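Local structure of computational Design of Enzyme (Synthetic construct, 3TP4) at residues R171-N176 with Q194-F199; T200-R205 with D237-V242; T40-T45 with N77-L82. The protein is a computationally designed enzyme on a glycosyl hydrolase family 26 TIM-barrel scaffold, probably carrying an activated serine-containing catalytic triad. All coordinates share one frame; numbering follows the deposited sequence.

In the fold
Interactions 1 and 2 are buried in the layer between the barrel strands and the surrounding helices, and share helix 190-207. Interaction 1 sets one turn of that helix, through Leu-196 and Tyr-197, on strand 168-174. Interaction 2 sets the next turns against the loop that enters strand 242-249. They touch: Tyr-197 packs on Phe-239, and Trp-173 NE1 probably hydrogen-bonds Thr-200 OG1. Interaction 3 is separate, its centre about 25 Å from that of interaction 1 and 29 Å from that of interaction 2. It is partly buried and joins two loops that follow strands 32-37 and 66-70. Chemistry follows place. Interaction 1 is apolar, interaction 2 adds a carboxylate and a water, and interaction 3 is mainly polar.

Interaction 1: residues R171-N176 with Q194-F199; sequences RPWHEN and QELYRF
Pro-172 and Trp-173 of strand 168-174 pack on Leu-196 and Tyr-197 of helix 190-207, the next long helix of the TIM barrel. All four residues are buried. Two CH-pi contacts carry the tight part. Leu-196 CD2 sits over the face of the Trp-173 five-membered ring, 4.0 Å from its centroid. Its CG is 3.6 Å from Trp-173 CD1, and the two side chains cross at about a right angle. Leu-196 has CG anti to its own backbone N (chi1 164°), which aims both methyls at the indole. Leu-144 of helix 141-157 packs on both residues. The Trp-173 N-H is satisfied by Thr-200 OG1, one turn further along the helix.

The second CH-pi contact is off-centre: Pro-172 CG meets the Tyr-197 ring 30° off its normal.

Away from this packing the character changes. Past a corner at Trp-173 the chain leads into partly exposed His-174, Glu-175 and Asn-176, which take no part in the contact with the helix. On the far side of the helix, partly exposed Arg-198 pairs with Glu-195, whose other oxygen bonds His-376. Arg-198 NH1 lies 2.8 Å from Glu-195 OE2, which it meets from above the carboxylate plane.

Interaction 2: residues T200-R205 with D237-V242; sequences TVEYLR and DAFVDV
Helix 190-207 of the TIM barrel meets the loop leading into strand 242-249 through Val-201, Glu-202 and Arg-205 on one side and Ala-238 and Phe-239 on the other. Phe-239 makes the largest share of the contact. Its ring is met at the edge, near its plane, by both Val-201 and Glu-202. Val-201 CB lies 4.2 Å from Phe-239 CD1. Glu-202 OE2 comes closer, 3.3 Å from Phe-239 CE1, with the carboxylate and ring planes 65° apart. The Glu-202 chain leaves beside its backbone N (chi1 -72°) and runs extended beyond CG, which carries the carboxylate up to that edge. The same OE2 is hydrogen-bonded to His-376 NE2 on strand 374-379 of the Ig-like region.

Arg-205 reaches the loop through a water. Its NH2 donates to water 1 at 2.9 Å, and the water donates to Ala-238 O at 3.2 Å. Val-201 CG1 lies over one guanidinium face, and Arg-205 NH1 bonds Val-9 O. Phe-239 O is buried against Val-201 CG2, 3.9 Å away, and finds no polar partner.

An alanine in place of Phe-239 would probably open a gap beside Val-201 and leave the Glu-202 carboxylate without the ring edge it faces. The edge of an aromatic ring is weakly positive, and this suits an anionic oxygen lying near the ring plane. With His-376 as its other partner, the buried Glu-202 carboxylate probably gains stabilisation of its charge from both sources.

Interaction 3: residues T40-T45 with N77-L82; sequences TSSGLT and NQRPGL
Ser-41 and Arg-79 form the centre of this contact between two loops. Both loops follow parallel strands of the TIM barrel, 32-37 and 66-70. Arg-79 NE donates to Ser-41 O at 3.2 Å, with an N-H...O angle of 154°. The oxygen lies at the guanidinium edge, near its plane, while the donor is tilted 28° from the carbonyl plane. The arginine chain bends at chi3 (-72°), which turns NE back to this oxygen. Arg-79 NH2 stands 3.1 Å from Ser-42 OG, which approaches the guanidinium obliquely.

Water 2 joins the same two residues a second time. It accepts from Ser-41 OG at 2.8 Å and donates to Arg-79 O at 2.7 Å. Ser-41 CB also packs on Pro-80 CD, 4.1 Å away.

The next layer holds these groups in place. The peptide before Pro-80 is cis, and Gly-81 N bonds Gln-78 O at 2.8 Å, closing a type VIa turn that presents Arg-79. Ser-41 O also accepts from Thr-49 OG1, and Ser-42 OG is hydrogen-bonded to Glu-323 OE2. Tyr-97 of helix 87-104 packs on both Ser-41 and Pro-80. Beyond these, Ser-70, His-37 and Glu-320 have the geometry of a charge-relay triad, consistent with the designed site; the Ser-41 side chain is near it without touching.

The contact thus depends on polar groups more than on apolar packing. Two donors share Ser-41 O, and the water satisfies a carbonyl that the serine hydroxyl does not reach directly. Glu-323, which bonds Ser-42 OG, probably adds a favourable negative potential near the guanidinium.

Interaction 1: residues R171-N176 with Q194-F199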
loop_
_atom_site.group_PDB
_atom_site.type_symbol
_atom_site.label_atom_id
_atom_site.label_comp_id
_atom_site.label_asym_id
_atom_site.label_seq_id
_atom_site.Cartn_x
_atom_site.Cartn_y
_atom_site.Cartn_z
ATOM N N ARG A 171 -1.141 2.319 -1.868
ATOM C CA ARG A 171 -0.237 1.668 -0.936
ATOM C C ARG A 171 0.595 2.707 -0.200
ATOM O O ARG A 171 1.657 3.121 -0.683
ATOM C CB ARG A 171 0.698 0.710 -1.673
ATOM C CG ARG A 171 1.669 0.003 -0.745
ATOM C CD ARG A 171 2.602 -0.931 -1.508
ATOM N NE ARG A 171 3.426 -1.701 -0.580
ATOM C CZ ARG A 171 4.355 -2.576 -0.949
ATOM N NH1 ARG A 171 4.581 -2.814 -2.244
ATOM N NH2 ARG A 171 5.052 -3.211 -0.018
ATOM N N PRO A 172 0.127 3.126 0.982
ATOM C CA PRO A 172 0.804 4.224 1.690
ATOM C C PRO A 172 2.003 3.797 2.551
ATOM O O PRO A 172 1.858 2.990 3.470
ATOM C CB PRO A 172 -0.309 4.808 2.568
ATOM C CG PRO A 172 -1.227 3.666 2.824
ATOM C CD PRO A 172 -1.154 2.749 1.613
ATOM N N TRP A 173 3.172 4.352 2.235
ATOM C CA TRP A 173 4.387 4.246 3.057
ATOM C C TRP A 173 5.053 2.876 3.030
ATOM O O TRP A 173 4.929 2.087 3.978
ATOM C CB TRP A 173 4.112 4.701 4.498
ATOM C CG TRP A 173 3.269 5.943 4.553
ATOM C CD1 TRP A 173 2.105 6.113 5.247
ATOM C CD2 TRP A 173 3.511 7.177 3.863
ATOM N NE1 TRP A 173 1.608 7.378 5.030
ATOM C CE2 TRP A 173 2.456 8.055 4.195
ATOM C CE3 TRP A 173 4.523 7.632 3.013
ATOM C CZ2 TRP A 173 2.383 9.361 3.701
ATOM C CZ3 TRP A 173 4.441 8.925 2.505
ATOM C CH2 TRP A 173 3.383 9.775 2.858
ATOM N N HIS A 174 5.764 2.598 1.937
ATOM C CA HIS A 174 6.517 1.357 1.805
ATOM C C HIS A 174 7.965 1.661 1.380
ATOM O O HIS A 174 8.242 2.687 0.762
ATOM C CB HIS A 174 5.836 0.406 0.803
ATOM C CG HIS A 174 5.760 0.962 -0.585
ATOM N ND1 HIS A 174 6.563 0.512 -1.612
ATOM C CD2 HIS A 174 5.007 1.960 -1.105
ATOM C CE1 HIS A 174 6.291 1.194 -2.713
ATOM N NE2 HIS A 174 5.355 2.082 -2.430
ATOM N N GLU A 175 8.868 0.753 1.731
ATOM C CA GLU A 175 10.306 0.914 1.530
ATOM C C GLU A 175 10.705 0.569 0.110
ATOM O O GLU A 175 10.379 -0.510 -0.379
ATOM C CB GLU A 175 11.039 -0.009 2.505
ATOM C CG GLU A 175 12.556 -0.060 2.349
ATOM C CD GLU A 175 13.213 1.311 2.442
ATOM O OE1 GLU A 175 13.489 1.770 3.567
ATOM O OE2 GLU A 175 13.441 1.931 1.389
ATOM N N ASN A 176 11.437 1.464 -0.547
ATOM C CA ASN A 176 11.872 1.211 -1.920
ATOM C C ASN A 176 13.231 0.525 -2.089
ATOM O O ASN A 176 13.600 0.154 -3.193
ATOM C CB ASN A 176 11.794 2.481 -2.762
ATOM C CG ASN A 176 10.380 2.773 -3.228
ATOM O OD1 ASN A 176 9.711 1.908 -3.808
ATOM N ND2 ASN A 176 9.909 3.982 -2.959
ATOM N N GLN A 194 2.111 1.853 12.668
ATOM C CA GLN A 194 0.688 1.545 12.674
ATOM C C GLN A 194 -0.147 2.817 12.822
ATOM O O GLN A 194 -1.167 2.970 12.156
ATOM C CB GLN A 194 0.359 0.537 13.781
ATOM C CG GLN A 194 0.891 -0.864 13.506
ATOM C CD GLN A 194 0.886 -1.749 14.739
ATOM O OE1 GLN A 194 0.963 -1.262 15.871
ATOM N NE2 GLN A 194 0.800 -3.060 14.525
ATOM N N GLU A 195 0.275 3.739 13.684
ATOM C CA GLU A 195 -0.498 4.964 13.835
ATOM C C GLU A 195 -0.380 5.843 12.597
ATOM O O GLU A 195 -1.336 6.525 12.235
ATOM C CB GLU A 195 -0.122 5.740 15.106
ATOM C CG GLU A 195 -0.446 4.979 16.382
ATOM C CD GLU A 195 -1.898 4.491 16.433
ATOM O OE1 GLU A 195 -2.808 5.214 15.968
ATOM O OE2 GLU A 195 -2.122 3.381 16.943
ATOM N N LEU A 196 0.782 5.815 11.937
ATOM C CA LEU A 196 0.961 6.587 10.705
ATOM C C LEU A 196 0.018 6.059 9.626
ATOM O O LEU A 196 -0.666 6.830 8.953
ATOM C CB LEU A 196 2.415 6.507 10.198
ATOM C CG LEU A 196 2.668 6.932 8.742
ATOM C CD1 LEU A 196 2.302 8.387 8.514
ATOM C CD2 LEU A 196 4.128 6.674 8.297
ATOM N N TYR A 197 -0.001 4.739 9.460
ATOM C CA TYR A 197 -0.840 4.123 8.433
ATOM C C TYR A 197 -2.312 4.419 8.745
ATOM O O TYR A 197 -3.086 4.784 7.850
ATOM C CB TYR A 197 -0.594 2.608 8.378
ATOM C CG TYR A 197 -1.207 1.912 7.173
ATOM C CD1 TYR A 197 -2.578 1.672 7.104
ATOM C CD2 TYR A 197 -0.409 1.472 6.119
ATOM C CE1 TYR A 197 -3.147 1.026 5.997
ATOM C CE2 TYR A 197 -0.965 0.826 5.013
ATOM C CZ TYR A 197 -2.333 0.610 4.960
ATOM O OH TYR A 197 -2.882 -0.017 3.858
ATOM N N ARG A 198 -2.692 4.249 10.010
ATOM C CA ARG A 198 -4.095 4.421 10.426
ATOM C C ARG A 198 -4.558 5.860 10.210
ATOM O O ARG A 198 -5.637 6.098 9.663
ATOM C CB ARG A 198 -4.299 3.989 11.885
ATOM C CG ARG A 198 -4.191 2.463 12.094
ATOM C CD ARG A 198 -3.919 2.106 13.545
ATOM N NE ARG A 198 -3.748 0.667 13.737
ATOM C CZ ARG A 198 -3.285 0.113 14.859
ATOM N NH1 ARG A 198 -2.935 0.867 15.891
ATOM N NH2 ARG A 198 -3.167 -1.202 14.949
ATOM N N PHE A 199 -3.740 6.820 10.643
ATOM C CA PHE A 199 -4.032 8.227 10.375
ATOM C C PHE A 199 -4.163 8.491 8.889
ATOM O O PHE A 199 -5.048 9.215 8.457
ATOM C CB PHE A 199 -2.947 9.145 10.929
ATOM C CG PHE A 199 -3.137 10.588 10.551
ATOM C CD1 PHE A 199 -4.101 11.361 11.185
ATOM C CD2 PHE A 199 -2.358 11.172 9.559
ATOM C CE1 PHE A 199 -4.285 12.688 10.841
ATOM C CE2 PHE A 199 -2.529 12.504 9.211
ATOM C CZ PHE A 199 -3.502 13.259 9.844
#

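Interaction 2: residues T200-R205 with D237-V242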
loop_
_atom_site.group_PDB
_atom_site.type_symbol
_atom_site.label_atom_id
_atom_site.label_comp_id
_atom_site.label_asym_id
_atom_site.label_seq_id
_atom_site.Cartn_x
_atom_site.Cartn_y
_atom_site.Cartn_z
ATOM N N THR A 200 -3.257 7.927 8.100
ATOM C CA THR A 200 -3.302 8.134 6.660
ATOM C C THR A 200 -4.664 7.715 6.104
ATOM O O THR A 200 -5.276 8.431 5.285
ATOM C CB THR A 200 -2.184 7.344 5.952
ATOM O OG1 THR A 200 -0.908 7.898 6.302
ATOM C CG2 THR A 200 -2.352 7.392 4.436
ATOM N N VAL A 201 -5.131 6.549 6.542
ATOM C CA VAL A 201 -6.402 6.021 6.060
ATOM C C VAL A 201 -7.552 6.904 6.531
ATOM O O VAL A 201 -8.453 7.240 5.769
ATOM C CB VAL A 201 -6.653 4.591 6.551
ATOM C CG1 VAL A 201 -8.102 4.215 6.304
ATOM C CG2 VAL A 201 -5.727 3.597 5.839
ATOM N N GLU A 202 -7.505 7.286 7.800
ATOM C CA GLU A 202 -8.571 8.081 8.395
ATOM C C GLU A 202 -8.615 9.499 7.808
ATOM O O GLU A 202 -9.686 10.014 7.480
ATOM C CB GLU A 202 -8.411 8.091 9.924
ATOM C CG GLU A 202 -8.777 6.734 10.533
ATOM C CD GLU A 202 -8.137 6.461 11.880
ATOM O OE1 GLU A 202 -7.311 7.284 12.344
ATOM O OE2 GLU A 202 -8.473 5.411 12.477
ATOM N N TYR A 203 -7.454 10.120 7.648
ATOM C CA TYR A 203 -7.412 11.448 7.035
ATOM C C TYR A 203 -8.000 11.410 5.619
ATOM O O TYR A 203 -8.900 12.181 5.297
ATOM C CB TYR A 203 -5.995 12.035 7.022
ATOM C CG TYR A 203 -5.973 13.486 6.572
ATOM C CD1 TYR A 203 -6.353 14.499 7.438
ATOM C CD2 TYR A 203 -5.600 13.838 5.276
ATOM C CE1 TYR A 203 -6.347 15.830 7.044
ATOM C CE2 TYR A 203 -5.587 15.170 4.864
ATOM C CZ TYR A 203 -5.971 16.163 5.765
ATOM O OH TYR A 203 -5.977 17.493 5.404
ATOM N N LEU A 204 -7.521 10.490 4.788
ATOM C CA LEU A 204 -8.026 10.391 3.417
ATOM C C LEU A 204 -9.514 10.036 3.365
ATOM O O LEU A 204 -10.288 10.686 2.665
ATOM C CB LEU A 204 -7.214 9.376 2.602
ATOM C CG LEU A 204 -5.776 9.784 2.241
ATOM C CD1 LEU A 204 -5.003 8.604 1.708
ATOM C CD2 LEU A 204 -5.719 10.958 1.234
ATOM N N ARG A 205 -9.910 8.995 4.091
ATOM C CA ARG A 205 -11.284 8.499 4.012
ATOM C C ARG A 205 -12.257 9.387 4.789
ATOM O O ARG A 205 -13.256 9.859 4.248
ATOM C CB ARG A 205 -11.375 7.062 4.535
ATOM C CG ARG A 205 -12.802 6.495 4.625
ATOM C CD ARG A 205 -12.848 5.189 5.440
ATOM N NE ARG A 205 -12.455 5.415 6.839
ATOM C CZ ARG A 205 -11.974 4.481 7.664
ATOM N NH1 ARG A 205 -11.828 3.221 7.263
ATOM N NH2 ARG A 205 -11.636 4.807 8.907
ATOM N N ASP A 237 -7.048 -5.154 10.581
ATOM C CA ASP A 237 -8.103 -5.535 9.643
ATOM C C ASP A 237 -8.979 -4.371 9.185
ATOM O O ASP A 237 -9.463 -4.364 8.052
ATOM C CB ASP A 237 -9.005 -6.611 10.245
ATOM C CG ASP A 237 -8.253 -7.882 10.595
ATOM O OD1 ASP A 237 -7.100 -8.057 10.150
ATOM O OD2 ASP A 237 -8.835 -8.717 11.312
ATOM N N ALA A 238 -9.197 -3.390 10.055
ATOM C CA ALA A 238 -10.053 -2.260 9.694
ATOM C C ALA A 238 -9.352 -1.287 8.757
ATOM O O ALA A 238 -9.942 -0.295 8.333
ATOM C CB ALA A 238 -10.519 -1.521 10.952
ATOM N N PHE A 239 -8.093 -1.565 8.435
ATOM C CA PHE A 239 -7.267 -0.581 7.728
ATOM C C PHE A 239 -6.639 -1.052 6.418
ATOM O O PHE A 239 -6.166 -0.232 5.634
ATOM C CB PHE A 239 -6.172 -0.057 8.666
ATOM C CG PHE A 239 -6.718 0.662 9.860
ATOM C CD1 PHE A 239 -7.106 1.984 9.758
ATOM C CD2 PHE A 239 -6.881 0.006 11.070
ATOM C CE1 PHE A 239 -7.643 2.660 10.849
ATOM C CE2 PHE A 239 -7.408 0.671 12.173
ATOM C CZ PHE A 239 -7.784 2.009 12.057
ATOM N N VAL A 240 -6.635 -2.361 6.187
ATOM C CA VAL A 240 -5.973 -2.944 5.018
ATOM C C VAL A 240 -6.947 -3.778 4.175
ATOM O O VAL A 240 -7.655 -4.629 4.719
ATOM C CB VAL A 240 -4.816 -3.869 5.457
ATOM C CG1 VAL A 240 -4.171 -4.541 4.240
ATOM C CG2 VAL A 240 -3.770 -3.082 6.264
ATOM N N ASP A 241 -6.986 -3.531 2.864
ATOM C CA ASP A 241 -7.773 -4.359 1.936
ATOM C C ASP A 241 -6.926 -5.444 1.253
ATOM O O ASP A 241 -7.404 -6.555 1.002
ATOM C CB ASP A 241 -8.395 -3.502 0.828
ATOM C CG ASP A 241 -9.446 -2.523 1.340
ATOM O OD1 ASP A 241 -10.405 -2.960 2.027
ATOM O OD2 ASP A 241 -9.305 -1.313 1.037
ATOM N N VAL A 242 -5.678 -5.104 0.938
ATOM C CA VAL A 242 -4.786 -5.970 0.143
ATOM C C VAL A 242 -3.470 -6.206 0.883
ATOM O O VAL A 242 -2.776 -5.252 1.241
ATOM C CB VAL A 242 -4.438 -5.331 -1.233
ATOM C CG1 VAL A 242 -3.389 -6.168 -1.989
ATOM C CG2 VAL A 242 -5.695 -5.143 -2.096
HETATM O O HOH W 1 -11.016 2.162 10.000
#

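Interaction 3: residues T40-T45 with N77-L82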
loop_
_atom_site.group_PDB
_atom_site.type_symbol
_atom_site.label_atom_id
_atom_site.label_comp_id
_atom_site.label_asym_id
_atom_site.label_seq_id
_atom_site.Cartn_x
_atom_site.Cartn_y
_atom_site.Cartn_z
ATOM N N THR A 40 3.665 3.250 -19.020
ATOM C CA THR A 40 3.463 4.129 -20.166
ATOM C C THR A 40 4.196 5.463 -20.015
ATOM O O THR A 40 3.998 6.372 -20.818
ATOM C CB THR A 40 1.966 4.423 -20.443
ATOM O OG1 THR A 40 1.354 4.994 -19.278
ATOM C CG2 THR A 40 1.213 3.157 -20.850
ATOM N N SER A 41 5.048 5.569 -19.001
ATOM C CA SER A 41 5.734 6.825 -18.707
ATOM C C SER A 41 7.254 6.710 -18.837
ATOM O O SER A 41 7.937 7.703 -19.072
ATOM C CB SER A 41 5.342 7.344 -17.313
ATOM O OG SER A 41 5.588 6.367 -16.308
ATOM N N SER A 42 7.778 5.497 -18.681
ATOM C CA SER A 42 9.201 5.224 -18.881
ATOM C C SER A 42 9.351 3.994 -19.769
ATOM O O SER A 42 8.805 2.946 -19.451
ATOM C CB SER A 42 9.893 4.957 -17.545
ATOM O OG SER A 42 9.628 5.993 -16.616
ATOM N N GLY A 43 10.071 4.123 -20.883
ATOM C CA GLY A 43 10.281 3.003 -21.789
ATOM C C GLY A 43 11.598 3.083 -22.543
ATOM O O GLY A 43 12.105 4.175 -22.802
ATOM N N LEU A 44 12.156 1.929 -22.893
ATOM C CA LEU A 44 13.373 1.881 -23.700
ATOM C C LEU A 44 13.052 1.685 -25.171
ATOM O O LEU A 44 13.911 1.885 -26.022
ATOM C CB LEU A 44 14.309 0.758 -23.252
ATOM C CG LEU A 44 14.486 0.512 -21.756
ATOM C CD1 LEU A 44 15.774 -0.252 -21.527
ATOM C CD2 LEU A 44 14.504 1.816 -20.999
ATOM N N THR A 45 11.824 1.285 -25.482
ATOM C CA THR A 45 11.474 1.008 -26.874
ATOM C C THR A 45 10.405 1.962 -27.378
ATOM O O THR A 45 9.987 1.879 -28.528
ATOM C CB THR A 45 10.933 -0.428 -27.066
ATOM O OG1 THR A 45 9.617 -0.521 -26.507
ATOM C CG2 THR A 45 11.834 -1.439 -26.409
ATOM N N ASN A 77 9.361 14.257 -9.475
ATOM C CA ASN A 77 10.581 13.457 -9.383
ATOM C C ASN A 77 10.484 12.148 -10.176
ATOM O O ASN A 77 11.342 11.266 -10.061
ATOM C CB ASN A 77 10.926 13.155 -7.921
ATOM C CG ASN A 77 11.120 14.413 -7.090
ATOM O OD1 ASN A 77 11.299 15.504 -7.627
ATOM N ND2 ASN A 77 11.093 14.262 -5.769
ATOM N N GLN A 78 9.435 12.033 -10.982
ATOM C CA GLN A 78 9.203 10.837 -11.775
ATOM C C GLN A 78 8.223 11.207 -12.874
ATOM O O GLN A 78 7.220 11.875 -12.623
ATOM C CB GLN A 78 8.647 9.713 -10.894
ATOM C CG GLN A 78 9.159 8.326 -11.238
ATOM C CD GLN A 78 9.028 7.352 -10.071
ATOM O OE1 GLN A 78 8.422 6.279 -10.194
ATOM N NE2 GLN A 78 9.605 7.721 -8.931
ATOM N N ARG A 79 8.529 10.812 -14.105
ATOM C CA ARG A 79 7.636 11.097 -15.218
ATOM C C ARG A 79 6.292 10.425 -14.955
ATOM O O ARG A 79 6.235 9.380 -14.312
ATOM C CB ARG A 79 8.249 10.589 -16.523
ATOM C CG ARG A 79 9.633 11.159 -16.825
ATOM C CD ARG A 79 10.190 10.613 -18.138
ATOM N NE ARG A 79 10.592 9.211 -18.030
ATOM C CZ ARG A 79 11.831 8.805 -17.760
ATOM N NH1 ARG A 79 12.800 9.692 -17.574
ATOM N NH2 ARG A 79 12.104 7.509 -17.678
ATOM N N PRO A 80 5.202 11.007 -15.463
ATOM C CA PRO A 80 5.128 12.175 -16.342
ATOM C C PRO A 80 5.212 13.477 -15.558
ATOM O O PRO A 80 4.890 14.537 -16.100
ATOM C CB PRO A 80 3.736 12.047 -16.952
ATOM C CG PRO A 80 2.925 11.431 -15.845
ATOM C CD PRO A 80 3.865 10.467 -15.157
ATOM N N GLY A 81 5.622 13.390 -14.297
ATOM C CA GLY A 81 5.820 14.574 -13.484
ATOM C C GLY A 81 7.057 15.343 -13.906
ATOM O O GLY A 81 8.117 14.756 -14.159
ATOM N N LEU A 82 6.912 16.664 -13.977
ATOM C CA LEU A 82 8.008 17.559 -14.324
ATOM C C LEU A 82 8.368 18.453 -13.139
ATOM O O LEU A 82 7.492 19.070 -12.531
ATOM C CB LEU A 82 7.619 18.425 -15.529
ATOM C CG LEU A 82 7.242 17.658 -16.798
ATOM C CD1 LEU A 82 6.636 18.581 -17.852
ATOM C CD2 LEU A 82 8.452 16.912 -17.351
HETATM O O HOH W 2 6.406 6.770 -13.708
#